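Side-chain contact in aminoglycoside N(3)-acetyltransferase, AAC(3)-IVa (Escherichia coli, PDB 6MN3), which transfers an acetyl group from acetyl-CoA to the 3-amino group of 2-deoxystreptamine aminoglycosides, probably including gentamicin, tobramycin and apramycin, thereby conferring resistance: residues Y5-K9 and A10-G14. Residues are numbered along the deposited sequence; the frame is centred on the assembly and turned at random.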
loop_
_atom_site.group_PDB
_atom_site.type_symbol
_atom_site.label_atom_id
_atom_site.label_comp_id
_atom_site.label_asym_id
_atom_site.label_seq_id
_atom_site.Cartn_x
_atom_site.Cartn_y
_atom_site.Cartn_z
ATOM N N TYR A 5 -2.236 -19.518 19.059
ATOM C CA TYR A 5 -3.349 -18.807 19.672
ATOM C C TYR A 5 -4.189 -18.093 18.618
ATOM O O TYR A 5 -3.655 -17.382 17.761
ATOM C CB TYR A 5 -2.824 -17.804 20.699
ATOM C CG TYR A 5 -3.905 -17.007 21.390
ATOM C CD1 TYR A 5 -4.751 -17.605 22.314
ATOM C CD2 TYR A 5 -4.077 -15.656 21.123
ATOM C CE1 TYR A 5 -5.741 -16.882 22.949
ATOM C CE2 TYR A 5 -5.062 -14.923 21.755
ATOM C CZ TYR A 5 -5.891 -15.541 22.667
ATOM O OH TYR A 5 -6.874 -14.817 23.299
ATOM N N GLU A 6 -5.505 -18.277 18.689
ATOM C CA GLU A 6 -6.442 -17.571 17.820
ATOM C C GLU A 6 -6.794 -16.238 18.474
ATOM O O GLU A 6 -7.455 -16.202 19.517
ATOM C CB GLU A 6 -7.688 -18.418 17.568
ATOM C CG GLU A 6 -7.385 -19.775 16.938
ATOM C CD GLU A 6 -8.616 -20.445 16.352
ATOM O OE1 GLU A 6 -9.672 -19.783 16.266
ATOM O OE2 GLU A 6 -8.525 -21.634 15.978
ATOM N N TRP A 7 -6.350 -15.144 17.864
ATOM C CA TRP A 7 -6.496 -13.824 18.463
ATOM C C TRP A 7 -7.935 -13.329 18.373
ATOM O O TRP A 7 -8.581 -13.436 17.328
ATOM C CB TRP A 7 -5.561 -12.828 17.780
ATOM C CG TRP A 7 -4.123 -13.086 18.063
ATOM C CD1 TRP A 7 -3.280 -13.892 17.357
ATOM C CD2 TRP A 7 -3.347 -12.536 19.135
ATOM N NE1 TRP A 7 -2.030 -13.877 17.921
ATOM C CE2 TRP A 7 -2.044 -13.054 19.014
ATOM C CE3 TRP A 7 -3.628 -11.659 20.183
ATOM C CZ2 TRP A 7 -1.025 -12.722 19.900
ATOM C CZ3 TRP A 7 -2.616 -11.331 21.062
ATOM C CH2 TRP A 7 -1.332 -11.859 20.916
ATOM N N ARG A 8 -8.430 -12.781 19.478
ATOM C CA ARG A 8 -9.768 -12.217 19.510
ATOM C C ARG A 8 -9.771 -10.818 18.898
ATOM O O ARG A 8 -8.746 -10.134 18.838
ATOM C CB ARG A 8 -10.295 -12.164 20.942
ATOM C CG ARG A 8 -10.239 -13.491 21.674
ATOM C CD ARG A 8 -11.415 -14.370 21.307
ATOM N NE ARG A 8 -11.317 -15.693 21.915
ATOM C CZ ARG A 8 -11.845 -16.017 23.091
ATOM N NH1 ARG A 8 -12.515 -15.112 23.792
ATOM N NH2 ARG A 8 -11.704 -17.246 23.567
ATOM N N LYS A 9 -10.954 -10.397 18.446
ATOM C CA LYS A 9 -11.086 -9.094 17.799
ATOM C C LYS A 9 -10.673 -7.963 18.737
ATOM O O LYS A 9 -9.923 -7.061 18.344
ATOM C CB LYS A 9 -12.520 -8.892 17.316
ATOM C CG LYS A 9 -12.765 -9.363 15.893
ATOM C CD LYS A 9 -13.970 -10.283 15.811
ATOM C CE LYS A 9 -15.223 -9.614 16.362
ATOM N NZ LYS A 9 -16.411 -10.509 16.290
ATOM N N ALA A 10 -11.151 -7.996 19.984
ATOM C CA ALA A 10 -10.801 -6.945 20.935
ATOM C C ALA A 10 -9.308 -6.931 21.238
ATOM O O ALA A 10 -8.741 -5.865 21.498
ATOM C CB ALA A 10 -11.608 -7.112 22.222
ATOM N N GLU A 11 -8.652 -8.093 21.208
ATOM C CA GLU A 11 -7.206 -8.119 21.403
ATOM C C GLU A 11 -6.486 -7.427 20.254
ATOM O O GLU A 11 -5.516 -6.693 20.472
ATOM C CB GLU A 11 -6.717 -9.558 21.544
ATOM C CG GLU A 11 -7.251 -10.287 22.757
ATOM C CD GLU A 11 -6.679 -11.682 22.881
ATOM O OE1 GLU A 11 -7.215 -12.604 22.234
ATOM O OE2 GLU A 11 -5.686 -11.854 23.617
ATOM N N LEU A 12 -6.950 -7.649 19.022
ATOM C CA LEU A 12 -6.318 -7.018 17.868
ATOM C C LEU A 12 -6.455 -5.501 17.925
ATOM O O LEU A 12 -5.536 -4.775 17.529
ATOM C CB LEU A 12 -6.921 -7.569 16.576
ATOM C CG LEU A 12 -6.763 -9.072 16.340
ATOM C CD1 LEU A 12 -7.743 -9.568 15.281
ATOM C CD2 LEU A 12 -5.334 -9.407 15.949
ATOM N N ILE A 13 -7.596 -5.005 18.410
ATOM C CA ILE A 13 -7.767 -3.562 18.564
ATOM C C ILE A 13 -6.741 -3.013 19.544
ATOM O O ILE A 13 -6.136 -1.961 19.308
ATOM C CB ILE A 13 -9.207 -3.227 19.006
ATOM C CG1 ILE A 13 -10.229 -3.826 18.040
ATOM C CG2 ILE A 13 -9.408 -1.724 19.090
ATOM C CD1 ILE A 13 -11.647 -3.815 18.583
ATOM N N GLY A 14 -6.524 -3.720 20.657
ATOM C CA GLY A 14 -5.543 -3.266 21.629
ATOM C C GLY A 14 -4.137 -3.241 21.068
ATOM O O GLY A 14 -3.378 -2.298 21.309
#
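Glu-11 turns back from the first turn of the helix so that its OE1 takes bonds from both Arg-8 N and the Tyr-5 hydroxyl. The Arg-8 N to Glu-11 OE1 bond (3.0 Å) is nearly straight, 164° at the hydrogen; the N-H arrives on the anti side, tilted out of the carboxylate plane. Tyr-5 OH lies 2.5 Å from the same OE1, a value so short that its exact length should be read with caution at this resolution. Carboxylate and phenol ring stand almost perpendicular (82°). With chi1 at -64° and an extended chain beyond CG, Glu-11 turns its carboxylate toward the N-terminus, while its CB sits at the indole edge, 4.0 Å from CE3 of Trp-7. The Tyr-5 ring stands edge-on over one indole face, its CD2 3.8 Å above the centre of the plane. Leu-12 CD2 packs on Trp-7 CB at 3.9 Å, and both side chains touch Leu-39. Trp-7 also meets the His-215 ring edge-to-face, between strands 208-213 and 216-222. The bond from Leu-12 N to Arg-8 O (3.1 Å) fits Arg-8 as N-cap. Glu-11 thus supplies one half of a capping box opening helix 9-19; the arginine N-cap side chain offers no acceptor for the other.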